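Local coordinates for glycosyl hydrolase family 2, TIM barrel domain protein (Faecalibacterium prausnitzii A2-165, PDB 6ED2), which is a gut bacterial beta-glucuronidase of glycoside hydrolase family 2 that probably cleaves glucuronic acid from its conjugates, including those of drugs, at residues 35-40 with 207-212; 228-233 with 238-243; 247-252 with 259-264; 298-303 with 467-472. One frame throughout, in Å; residues are numbered along the deposited sequence.

In the fold
Three of the four contacts are buried; interaction 3, at the border of the sandwich, is only partly so. Interaction 1 is polar: an arginine ahead of strand 38-51 grips the backbone where strand 210-219 begins. That strand pairs with strand 223-232, whose residues 228-233 face 238-243 in interaction 2, an apolar meeting of two sheets close to a magnesium ion. Interaction 3 joins the same two sheets along one border, through strands 247-253 and 256-262, and there apolar side chains pack alongside two bridging waters. Interaction 4 lies about 25 Å, centre to centre, from interactions 2 and 3, in the TIM barrel domain, and combines a proline wedge with two neighbouring arginines.

Interaction 1 (35-40 with 207-212); sequences TTRRLI and KERVLD
Arg37 and Val210 meet without any pairing of their backbones: their CA atoms lie 10.8 Å apart, and the arginine side chain spans the distance. Arg37 stands just before strand 38-51, while Val210 opens strand 210-219, where a classic beta bulge sets both Leu211 and Asp212 against Ser231. The Arg37 side chain leaves with CG anti to the carbonyl carbon (chi1 -61°) and runs fully extended to NE. Arg37 NH2 then donates to Val210 O at 2.8 Å, meeting a lone pair in the carbonyl plane, with the oxygen also close to the plane of the guanidinium; the N-H...O angle of 144° makes the bond somewhat bent. Arg209 lies over one face of that guanidinium with its CD, and its CB comes to 3.8 Å from Arg37 NH2. Its own head turns elsewhere, NH1 bonding Pro206 O and Asp109. Asp289 OD2 joins both partners, in a salt bridge with Arg37 NH2 and as acceptor for Val210 N. The contact thus ties the start of the sugar-binding domain to the first strand of the following beta-sandwich domain, a domain junction of the family 2 glycoside hydrolase fold.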
# COMPACT_ATOMS: atom_id res chain seq x y z
N THR A 35 -38.70 -23.24 -28.16
CA THR A 35 -39.99 -23.88 -28.40
C THR A 35 -40.00 -25.33 -27.94
O THR A 35 -40.99 -25.79 -27.36
CB THR A 35 -40.34 -23.80 -29.88
OG1 THR A 35 -40.56 -22.43 -30.23
CG2 THR A 35 -41.58 -24.62 -30.19
N THR A 36 -38.89 -26.04 -28.16
CA THR A 36 -38.82 -27.48 -27.94
C THR A 36 -37.83 -27.92 -26.87
O THR A 36 -37.78 -29.11 -26.54
CB THR A 36 -38.43 -28.20 -29.24
OG1 THR A 36 -37.15 -27.72 -29.65
CG2 THR A 36 -39.43 -27.91 -30.35
N ARG A 37 -37.01 -27.02 -26.34
CA ARG A 37 -35.99 -27.39 -25.37
C ARG A 37 -36.27 -26.71 -24.04
O ARG A 37 -36.57 -25.52 -23.99
CB ARG A 37 -34.60 -27.01 -25.88
CG ARG A 37 -34.22 -27.71 -27.20
CD ARG A 37 -32.81 -27.31 -27.64
NE ARG A 37 -32.43 -27.95 -28.91
CZ ARG A 37 -31.18 -28.27 -29.23
NH1 ARG A 37 -30.19 -28.02 -28.37
NH2 ARG A 37 -30.91 -28.85 -30.40
N ARG A 38 -36.17 -27.48 -22.97
CA ARG A 38 -36.26 -26.95 -21.62
C ARG A 38 -34.86 -26.81 -21.05
O ARG A 38 -33.94 -27.55 -21.41
CB ARG A 38 -37.12 -27.85 -20.73
CG ARG A 38 -38.49 -28.13 -21.32
CD ARG A 38 -39.17 -26.85 -21.75
NE ARG A 38 -40.44 -27.12 -22.46
CZ ARG A 38 -40.75 -26.68 -23.68
NH1 ARG A 38 -39.89 -25.93 -24.38
NH2 ARG A 38 -41.94 -26.98 -24.21
N LEU A 39 -34.70 -25.85 -20.14
CA LEU A 39 -33.40 -25.50 -19.60
C LEU A 39 -33.55 -25.11 -18.13
O LEU A 39 -34.30 -24.18 -17.80
CB LEU A 39 -32.78 -24.35 -20.40
CG LEU A 39 -31.37 -23.94 -19.97
CD1 LEU A 39 -30.45 -25.13 -20.07
CD2 LEU A 39 -30.87 -22.78 -20.79
N ILE A 40 -32.82 -25.79 -17.25
CA ILE A 40 -32.84 -25.50 -15.83
C ILE A 40 -31.41 -25.41 -15.32
O ILE A 40 -30.66 -26.39 -15.39
CB ILE A 40 -33.61 -26.57 -15.04
CG1 ILE A 40 -35.07 -26.61 -15.51
CG2 ILE A 40 -33.54 -26.29 -13.53
CD1 ILE A 40 -35.95 -27.58 -14.72
N LYS A 207 -35.61 -36.02 -28.85
CA LYS A 207 -34.71 -37.10 -29.21
C LYS A 207 -34.11 -36.91 -30.60
O LYS A 207 -32.96 -37.30 -30.83
CB LYS A 207 -35.45 -38.43 -29.07
CG LYS A 207 -35.35 -38.92 -27.62
CD LYS A 207 -36.49 -39.79 -27.18
CE LYS A 207 -36.15 -40.41 -25.85
NZ LYS A 207 -37.14 -41.45 -25.52
N GLU A 208 -34.83 -36.28 -31.51
CA GLU A 208 -34.27 -35.84 -32.77
C GLU A 208 -34.03 -34.34 -32.70
O GLU A 208 -34.97 -33.56 -32.55
CB GLU A 208 -35.21 -36.17 -33.94
CG GLU A 208 -34.60 -35.78 -35.27
CD GLU A 208 -35.48 -36.10 -36.47
OE1 GLU A 208 -36.50 -36.79 -36.30
OE2 GLU A 208 -35.13 -35.66 -37.60
N ARG A 209 -32.77 -33.92 -32.83
CA ARG A 209 -32.47 -32.52 -32.55
C ARG A 209 -31.24 -32.07 -33.32
O ARG A 209 -30.43 -32.87 -33.77
CB ARG A 209 -32.24 -32.30 -31.06
CG ARG A 209 -31.13 -33.19 -30.50
CD ARG A 209 -30.85 -32.79 -29.07
NE ARG A 209 -29.93 -33.68 -28.37
CZ ARG A 209 -30.26 -34.84 -27.84
NH1 ARG A 209 -31.50 -35.31 -27.96
NH2 ARG A 209 -29.34 -35.55 -27.20
N VAL A 210 -31.14 -30.74 -33.47
CA VAL A 210 -29.92 -30.11 -33.94
C VAL A 210 -28.77 -30.40 -32.99
O VAL A 210 -28.89 -30.20 -31.77
CB VAL A 210 -30.15 -28.60 -34.07
CG1 VAL A 210 -28.90 -27.93 -34.63
CG2 VAL A 210 -31.38 -28.34 -34.91
N LEU A 211 -27.65 -30.87 -33.54
CA LEU A 211 -26.41 -31.05 -32.78
C LEU A 211 -25.36 -30.00 -33.08
O LEU A 211 -24.48 -29.77 -32.24
CB LEU A 211 -25.80 -32.43 -33.07
CG LEU A 211 -26.72 -33.65 -32.94
CD1 LEU A 211 -26.02 -34.86 -33.51
CD2 LEU A 211 -27.11 -33.91 -31.51
N ASP A 212 -25.41 -29.37 -34.24
CA ASP A 212 -24.35 -28.45 -34.62
C ASP A 212 -24.81 -27.66 -35.84
O ASP A 212 -25.76 -28.04 -36.53
CB ASP A 212 -23.04 -29.20 -34.93
CG ASP A 212 -21.81 -28.28 -34.93
OD1 ASP A 212 -21.90 -27.14 -34.43
OD2 ASP A 212 -20.76 -28.71 -35.44

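Interaction 2 (228-233 with 238-243); sequences YTVSTN and VTVELY
Tyr228, Val230 and Thr232 on one strand face Val238 and Val240 on another across the interior of a beta sandwich, the immunoglobulin-like domain of family 2 glycoside hydrolases. The strands belong to different sheets: their local axes approach to 9.1 Å at an angle of 137°, a distance for side chains to fill rather than backbone bonds.

The aromatic part of the contact is a CH-pi interaction. Val240 CG2 sits over one face of the Tyr228 ring, 4.0 Å from its centroid and displaced toward the rim, so that it comes nearest to Tyr228 CE1, at 3.6 Å. Tyr228 CG lies between the backbone N and the carbonyl carbon (chi1 72°), and the ring reaches across the sandwich until its hydroxyl hydrogen-bonds Gly254 O and Ser252 OG. Replacing Tyr228 by an alanine would probably leave a gap beneath Val240 CG2 and deprive Ser252 OG and Gly254 O of this partner.

The purely aliphatic contacts continue along the strands. Val230 CG2 slides past Val240 CG2 at 3.9 Å and also touches Val238 CG1, at 4.1 Å. On strand 238-244, Thr239 and Glu241, which alternate with this apolar row, belong to the magnesium site; the side chain of Val240 is about 5 Å from the ion.

Thr232 mixes both characters: its OG1 bonds Gly234 N, while CG2, anti to the carbonyl carbon, lies 3.7 Å from Val238 CG2.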
# COMPACT_ATOMS: atom_id res chain seq x y z
N TYR A 228 -24.44 -21.96 -44.72
CA TYR A 228 -24.61 -22.66 -43.47
C TYR A 228 -24.64 -24.16 -43.74
O TYR A 228 -24.99 -24.61 -44.83
CB TYR A 228 -25.92 -22.21 -42.77
CG TYR A 228 -27.18 -22.69 -43.44
CD1 TYR A 228 -27.67 -23.96 -43.20
CD2 TYR A 228 -27.89 -21.89 -44.32
CE1 TYR A 228 -28.81 -24.42 -43.81
CE2 TYR A 228 -29.05 -22.35 -44.94
CZ TYR A 228 -29.50 -23.62 -44.68
OH TYR A 228 -30.64 -24.12 -45.28
N THR A 229 -24.28 -24.92 -42.72
CA THR A 229 -24.68 -26.30 -42.61
C THR A 229 -25.39 -26.48 -41.27
O THR A 229 -25.16 -25.71 -40.33
CB THR A 229 -23.47 -27.27 -42.73
OG1 THR A 229 -22.66 -27.23 -41.55
CG2 THR A 229 -22.61 -26.91 -43.95
N VAL A 230 -26.24 -27.49 -41.19
CA VAL A 230 -26.86 -27.94 -39.95
C VAL A 230 -26.68 -29.45 -39.84
O VAL A 230 -26.97 -30.17 -40.79
CB VAL A 230 -28.36 -27.57 -39.89
CG1 VAL A 230 -28.99 -28.13 -38.59
CG2 VAL A 230 -28.54 -26.09 -40.01
N SER A 231 -26.26 -29.92 -38.68
CA SER A 231 -26.17 -31.34 -38.39
C SER A 231 -27.25 -31.73 -37.38
O SER A 231 -27.27 -31.21 -36.26
CB SER A 231 -24.78 -31.70 -37.85
OG SER A 231 -23.78 -31.37 -38.81
N THR A 232 -28.13 -32.65 -37.77
CA THR A 232 -29.09 -33.26 -36.86
C THR A 232 -28.78 -34.75 -36.75
O THR A 232 -28.06 -35.31 -37.58
CB THR A 232 -30.53 -33.07 -37.32
OG1 THR A 232 -30.91 -34.12 -38.22
CG2 THR A 232 -30.69 -31.75 -38.00
N ASN A 233 -29.31 -35.38 -35.70
CA ASN A 233 -29.21 -36.83 -35.51
C ASN A 233 -30.41 -37.58 -36.10
O ASN A 233 -30.71 -38.69 -35.66
CB ASN A 233 -29.07 -37.18 -34.03
CG ASN A 233 -30.30 -36.78 -33.20
OD1 ASN A 233 -31.24 -36.16 -33.72
ND2 ASN A 233 -30.29 -37.12 -31.92
N VAL A 238 -35.06 -29.60 -42.32
CA VAL A 238 -34.51 -28.47 -41.58
C VAL A 238 -34.86 -27.19 -42.30
O VAL A 238 -34.77 -27.12 -43.53
CB VAL A 238 -32.97 -28.60 -41.42
CG1 VAL A 238 -32.35 -27.24 -41.05
CG2 VAL A 238 -32.63 -29.65 -40.39
N THR A 239 -35.25 -26.16 -41.54
CA THR A 239 -35.32 -24.81 -42.07
C THR A 239 -34.48 -23.90 -41.19
O THR A 239 -34.27 -24.17 -40.01
CB THR A 239 -36.76 -24.27 -42.13
OG1 THR A 239 -37.18 -23.94 -40.81
CG2 THR A 239 -37.71 -25.31 -42.70
N VAL A 240 -33.97 -22.84 -41.79
CA VAL A 240 -33.13 -21.87 -41.11
C VAL A 240 -33.64 -20.49 -41.48
O VAL A 240 -33.90 -20.21 -42.65
CB VAL A 240 -31.65 -22.02 -41.50
CG1 VAL A 240 -30.80 -21.04 -40.71
CG2 VAL A 240 -31.17 -23.44 -41.29
N GLU A 241 -33.80 -19.63 -40.48
CA GLU A 241 -34.32 -18.29 -40.68
C GLU A 241 -33.42 -17.31 -39.96
O GLU A 241 -32.80 -17.64 -38.95
CB GLU A 241 -35.76 -18.15 -40.15
CG GLU A 241 -36.77 -19.06 -40.82
CD GLU A 241 -38.06 -19.13 -40.03
OE1 GLU A 241 -38.08 -19.79 -38.97
OE2 GLU A 241 -39.05 -18.51 -40.47
N LEU A 242 -33.36 -16.09 -40.48
CA LEU A 242 -32.56 -15.03 -39.89
C LEU A 242 -33.46 -13.84 -39.64
O LEU A 242 -34.13 -13.36 -40.56
CB LEU A 242 -31.39 -14.65 -40.80
CG LEU A 242 -30.25 -13.93 -40.10
CD1 LEU A 242 -29.61 -14.84 -39.06
CD2 LEU A 242 -29.24 -13.44 -41.13
N TYR A 243 -33.50 -13.37 -38.39
CA TYR A 243 -34.35 -12.26 -37.99
C TYR A 243 -33.52 -11.06 -37.58
O TYR A 243 -32.52 -11.19 -36.88
CB TYR A 243 -35.27 -12.65 -36.83
CG TYR A 243 -36.42 -13.52 -37.27
CD1 TYR A 243 -36.27 -14.89 -37.37
CD2 TYR A 243 -37.65 -12.96 -37.61
CE1 TYR A 243 -37.31 -15.69 -37.76
CE2 TYR A 243 -38.70 -13.76 -38.03
CZ TYR A 243 -38.52 -15.13 -38.09
OH TYR A 243 -39.54 -15.97 -38.49

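Interaction 3 (247-252 with 259-264); sequences TRVAES and LVVKNA
At the border of the beta sandwich, where the edge strand of one sheet runs beside the edge strand of the other, Ala250 packs against Leu259 and two waters span the backbones. The strands are close to antiparallel, 159° between their directions, and their axes approach to 5.9 Å. This is too wide for direct pairing, and each strand spends its bonds within its own sheet. Water 1 donates to Val249 O at 2.7 Å and accepts from Lys262 N; water 2 likewise donates to Glu251 O and accepts from Val260 N, at 3.1 Å. Between them two acceptors, Val249 O and Val260 O, stand 3.5 Å apart with no bond possible.

The two waters link, at this border, the sheets of the immunoglobulin-like sandwich. A classic beta bulge, in which Val249 and Ala250 both face Leu242, interrupts the regular course of strand 247-253 at this point.

Below the backbones the contact is apolar. Ala250 CB lies 3.8 Å from Leu259 CB and 3.5 Å from Val260 O, its small size consistent with the close approach of the strands. Leu259 CG is anti to the carbonyl carbon (chi1 -55°), and its CD2 reaches Ser252 CB at 3.9 Å and the carbonyl carbon of Glu251. Farther along, Val249 CG2 meets Val261 CG1 at 4.2 Å. A type II turn from Val261 to Ala264 then takes the chain away.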
# COMPACT_ATOMS: atom_id res chain seq x y z
N THR A 247 -38.44 -8.68 -37.96
CA THR A 247 -38.46 -8.84 -39.41
C THR A 247 -37.57 -10.01 -39.80
O THR A 247 -36.38 -10.04 -39.45
CB THR A 247 -37.97 -7.56 -40.08
OG1 THR A 247 -38.77 -6.47 -39.63
CG2 THR A 247 -38.07 -7.69 -41.60
N ARG A 248 -38.13 -10.97 -40.52
CA ARG A 248 -37.32 -12.03 -41.11
C ARG A 248 -36.59 -11.46 -42.33
O ARG A 248 -37.22 -10.92 -43.24
CB ARG A 248 -38.18 -13.22 -41.51
CG ARG A 248 -37.36 -14.47 -41.78
CD ARG A 248 -38.26 -15.65 -42.06
NE ARG A 248 -38.97 -15.47 -43.31
CZ ARG A 248 -39.88 -16.32 -43.75
NH1 ARG A 248 -40.18 -17.39 -43.03
NH2 ARG A 248 -40.49 -16.10 -44.91
N VAL A 249 -35.26 -11.56 -42.33
CA VAL A 249 -34.48 -11.02 -43.43
C VAL A 249 -33.97 -12.10 -44.37
O VAL A 249 -33.53 -11.78 -45.49
CB VAL A 249 -33.30 -10.17 -42.91
CG1 VAL A 249 -33.81 -9.01 -42.08
CG2 VAL A 249 -32.33 -11.02 -42.10
N ALA A 250 -34.00 -13.37 -43.96
CA ALA A 250 -33.58 -14.47 -44.81
C ALA A 250 -34.19 -15.75 -44.29
O ALA A 250 -34.47 -15.89 -43.10
CB ALA A 250 -32.05 -14.60 -44.86
N GLU A 251 -34.39 -16.70 -45.19
CA GLU A 251 -34.82 -18.03 -44.78
C GLU A 251 -34.35 -19.02 -45.83
O GLU A 251 -34.09 -18.66 -46.98
CB GLU A 251 -36.33 -18.08 -44.59
CG GLU A 251 -37.08 -17.34 -45.67
CD GLU A 251 -37.19 -18.15 -46.96
OE1 GLU A 251 -37.19 -19.40 -46.87
OE2 GLU A 251 -37.27 -17.53 -48.05
N SER A 252 -34.26 -20.28 -45.43
CA SER A 252 -33.78 -21.31 -46.33
C SER A 252 -34.22 -22.67 -45.79
O SER A 252 -34.20 -22.89 -44.58
CB SER A 252 -32.25 -21.24 -46.48
OG SER A 252 -31.72 -22.36 -47.17
N LEU A 259 -28.06 -18.08 -46.80
CA LEU A 259 -28.96 -17.00 -46.41
C LEU A 259 -28.49 -15.73 -47.10
O LEU A 259 -27.34 -15.33 -46.94
CB LEU A 259 -29.01 -16.83 -44.89
CG LEU A 259 -29.37 -18.11 -44.12
CD1 LEU A 259 -28.92 -18.01 -42.69
CD2 LEU A 259 -30.87 -18.43 -44.23
N VAL A 260 -29.37 -15.12 -47.88
CA VAL A 260 -29.07 -13.87 -48.58
C VAL A 260 -29.63 -12.74 -47.74
O VAL A 260 -30.84 -12.69 -47.49
CB VAL A 260 -29.67 -13.87 -49.99
CG1 VAL A 260 -29.36 -12.57 -50.71
CG2 VAL A 260 -29.15 -15.06 -50.78
N VAL A 261 -28.76 -11.82 -47.31
CA VAL A 261 -29.17 -10.72 -46.43
C VAL A 261 -28.90 -9.41 -47.17
O VAL A 261 -27.77 -8.91 -47.18
CB VAL A 261 -28.45 -10.75 -45.08
CG1 VAL A 261 -29.00 -9.66 -44.18
CG2 VAL A 261 -28.60 -12.11 -44.42
N LYS A 262 -29.95 -8.84 -47.74
CA LYS A 262 -29.82 -7.59 -48.48
C LYS A 262 -29.59 -6.43 -47.52
O LYS A 262 -30.23 -6.33 -46.47
CB LYS A 262 -31.06 -7.35 -49.33
CG LYS A 262 -30.88 -6.29 -50.40
CD LYS A 262 -32.15 -6.12 -51.22
CE LYS A 262 -32.29 -4.70 -51.77
NZ LYS A 262 -33.62 -4.49 -52.41
N ASN A 263 -28.66 -5.54 -47.88
CA ASN A 263 -28.29 -4.41 -47.03
C ASN A 263 -27.91 -4.89 -45.63
O ASN A 263 -28.28 -4.28 -44.62
CB ASN A 263 -29.42 -3.38 -46.96
CG ASN A 263 -29.82 -2.87 -48.33
OD1 ASN A 263 -28.97 -2.41 -49.10
ND2 ASN A 263 -31.10 -2.96 -48.64
N ALA A 264 -27.20 -6.01 -45.58
CA ALA A 264 -26.72 -6.56 -44.32
C ALA A 264 -26.04 -5.50 -43.48
O ALA A 264 -25.21 -4.73 -43.98
CB ALA A 264 -25.75 -7.71 -44.60
O HOH W 1 -32.66 -9.75 -46.96
O HOH W 2 -32.07 -16.54 -48.24

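Interaction 4 (298-303 with 467-472); sequences RTFEIR and KRPRTY
Pro469, the residue before barrel strand 470-474, wedges against Phe300 and Ile302 of the hairpin 300-309 that leads into the first strand of the TIM barrel. Pro469 CB, directed at the hairpin, meets Ile302 CD1 at 3.6 Å. Pro469 CG touches Ile302 CD1 at 4.1 Å and lies 3.7 Å from Phe300 CE2, in the plane of the aromatic ring, so that the phenyl presents its edge rather than a face. Pro469 CD, closing the proline ring, stands 4.0 Å from Phe300 CD2. Phe300 has its CG anti to the backbone N (chi1 -175°), which carries the phenyl edge across to the proline; Ile434 of the adjoining barrel strand also touches it. A glycine in place of Pro469 would probably leave Phe300 CE2 and Ile302 CD1 without their apolar partner and open a gap between hairpin and barrel. Beside this apolar wedge Arg298 and Arg468 cross at about a right angle, their guanidinium planes 81° apart. Arg298 NE donates to Pro431 O, Arg468 NH1 to Val433 O, and Arg468 NH2 is paired with Asp464; these partners probably offset the like charges of Arg298 NH2 and Arg468 NH1, two donors 3.2 Å apart.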
# COMPACT_ATOMS: atom_id res chain seq x y z
N ARG A 298 -19.65 -10.93 -40.70
CA ARG A 298 -18.34 -10.32 -40.85
C ARG A 298 -17.40 -11.33 -41.49
O ARG A 298 -17.51 -12.53 -41.24
CB ARG A 298 -17.78 -9.84 -39.50
CG ARG A 298 -17.51 -10.97 -38.51
CD ARG A 298 -16.06 -11.42 -38.55
NE ARG A 298 -15.76 -12.58 -37.70
CZ ARG A 298 -15.83 -13.84 -38.10
NH1 ARG A 298 -16.23 -14.11 -39.34
NH2 ARG A 298 -15.53 -14.84 -37.26
N THR A 299 -16.44 -10.81 -42.26
CA THR A 299 -15.36 -11.61 -42.82
C THR A 299 -14.04 -11.24 -42.17
O THR A 299 -13.81 -10.08 -41.79
CB THR A 299 -15.23 -11.43 -44.33
OG1 THR A 299 -14.82 -10.08 -44.62
CG2 THR A 299 -16.55 -11.74 -45.03
N PHE A 300 -13.15 -12.22 -42.03
CA PHE A 300 -11.85 -11.94 -41.45
C PHE A 300 -10.79 -12.84 -42.08
O PHE A 300 -10.96 -14.06 -42.12
CB PHE A 300 -11.87 -12.12 -39.94
CG PHE A 300 -10.59 -11.74 -39.27
CD1 PHE A 300 -10.38 -10.45 -38.82
CD2 PHE A 300 -9.58 -12.68 -39.09
CE1 PHE A 300 -9.19 -10.10 -38.19
CE2 PHE A 300 -8.39 -12.33 -38.48
CZ PHE A 300 -8.20 -11.04 -38.02
N GLU A 301 -9.70 -12.24 -42.55
CA GLU A 301 -8.64 -12.97 -43.23
C GLU A 301 -7.38 -12.12 -43.28
O GLU A 301 -7.43 -10.89 -43.23
CB GLU A 301 -9.05 -13.36 -44.65
CG GLU A 301 -9.32 -12.16 -45.53
CD GLU A 301 -9.64 -12.54 -46.98
OE1 GLU A 301 -9.94 -11.63 -47.78
OE2 GLU A 301 -9.57 -13.75 -47.33
N ILE A 302 -6.24 -12.79 -43.39
CA ILE A 302 -4.97 -12.12 -43.66
C ILE A 302 -4.79 -12.01 -45.17
O ILE A 302 -4.74 -13.02 -45.87
CB ILE A 302 -3.79 -12.87 -43.03
CG1 ILE A 302 -3.94 -12.93 -41.51
CG2 ILE A 302 -2.47 -12.20 -43.44
CD1 ILE A 302 -2.95 -13.88 -40.86
N ARG A 303 -4.67 -10.77 -45.67
CA ARG A 303 -4.27 -10.52 -47.04
C ARG A 303 -3.36 -9.31 -47.06
O ARG A 303 -3.58 -8.34 -46.32
CB ARG A 303 -5.47 -10.30 -48.00
CG ARG A 303 -6.32 -11.56 -48.31
CD ARG A 303 -5.51 -12.75 -48.91
NE ARG A 303 -6.37 -13.86 -49.36
CZ ARG A 303 -6.57 -14.99 -48.67
NH1 ARG A 303 -5.98 -15.18 -47.50
NH2 ARG A 303 -7.37 -15.94 -49.17
N LYS A 467 -11.88 -20.84 -42.03
CA LYS A 467 -10.46 -20.83 -42.38
C LYS A 467 -9.76 -19.61 -41.78
O LYS A 467 -9.03 -18.88 -42.46
CB LYS A 467 -10.30 -20.89 -43.91
CG LYS A 467 -10.95 -22.14 -44.55
CD LYS A 467 -10.08 -23.39 -44.29
CE LYS A 467 -10.69 -24.70 -44.84
NZ LYS A 467 -11.48 -25.46 -43.81
N ARG A 468 -10.02 -19.38 -40.50
CA ARG A 468 -9.43 -18.25 -39.80
C ARG A 468 -7.95 -18.52 -39.53
O ARG A 468 -7.55 -19.68 -39.35
CB ARG A 468 -10.16 -18.00 -38.47
CG ARG A 468 -11.34 -17.07 -38.61
CD ARG A 468 -12.31 -17.26 -37.45
NE ARG A 468 -13.02 -18.53 -37.54
CZ ARG A 468 -14.21 -18.75 -37.00
NH1 ARG A 468 -14.83 -17.80 -36.28
NH2 ARG A 468 -14.79 -19.93 -37.17
N PRO A 469 -7.14 -17.47 -39.45
CA PRO A 469 -5.68 -17.65 -39.32
C PRO A 469 -5.28 -18.39 -38.05
O PRO A 469 -5.96 -18.30 -37.01
CB PRO A 469 -5.14 -16.22 -39.32
CG PRO A 469 -6.33 -15.35 -39.00
CD PRO A 469 -7.52 -16.05 -39.57
N ARG A 470 -4.18 -19.14 -38.14
CA ARG A 470 -3.66 -19.94 -37.03
C ARG A 470 -2.31 -19.41 -36.57
O ARG A 470 -1.50 -18.96 -37.38
CB ARG A 470 -3.51 -21.42 -37.41
CG ARG A 470 -4.75 -22.05 -38.04
CD ARG A 470 -4.34 -23.16 -39.01
NE ARG A 470 -3.56 -22.60 -40.11
CZ ARG A 470 -2.89 -23.31 -41.01
NH1 ARG A 470 -2.89 -24.63 -40.94
NH2 ARG A 470 -2.22 -22.69 -41.97
N THR A 471 -2.08 -19.47 -35.25
CA THR A 471 -0.85 -18.96 -34.66
C THR A 471 -0.52 -19.82 -33.44
O THR A 471 -1.25 -20.75 -33.09
CB THR A 471 -0.98 -17.47 -34.27
OG1 THR A 471 0.33 -16.92 -34.03
CG2 THR A 471 -1.82 -17.30 -32.99
N TYR A 472 0.61 -19.51 -32.82
CA TYR A 472 0.99 -20.04 -31.51
C TYR A 472 2.00 -19.05 -30.97
O TYR A 472 2.63 -18.33 -31.73
CB TYR A 472 1.58 -21.44 -31.60
CG TYR A 472 3.04 -21.48 -32.03
CD1 TYR A 472 4.07 -21.60 -31.09
CD2 TYR A 472 3.39 -21.41 -33.39
CE1 TYR A 472 5.40 -21.65 -31.48
CE2 TYR A 472 4.72 -21.46 -33.79
CZ TYR A 472 5.72 -21.59 -32.84
OH TYR A 472 7.03 -21.64 -33.26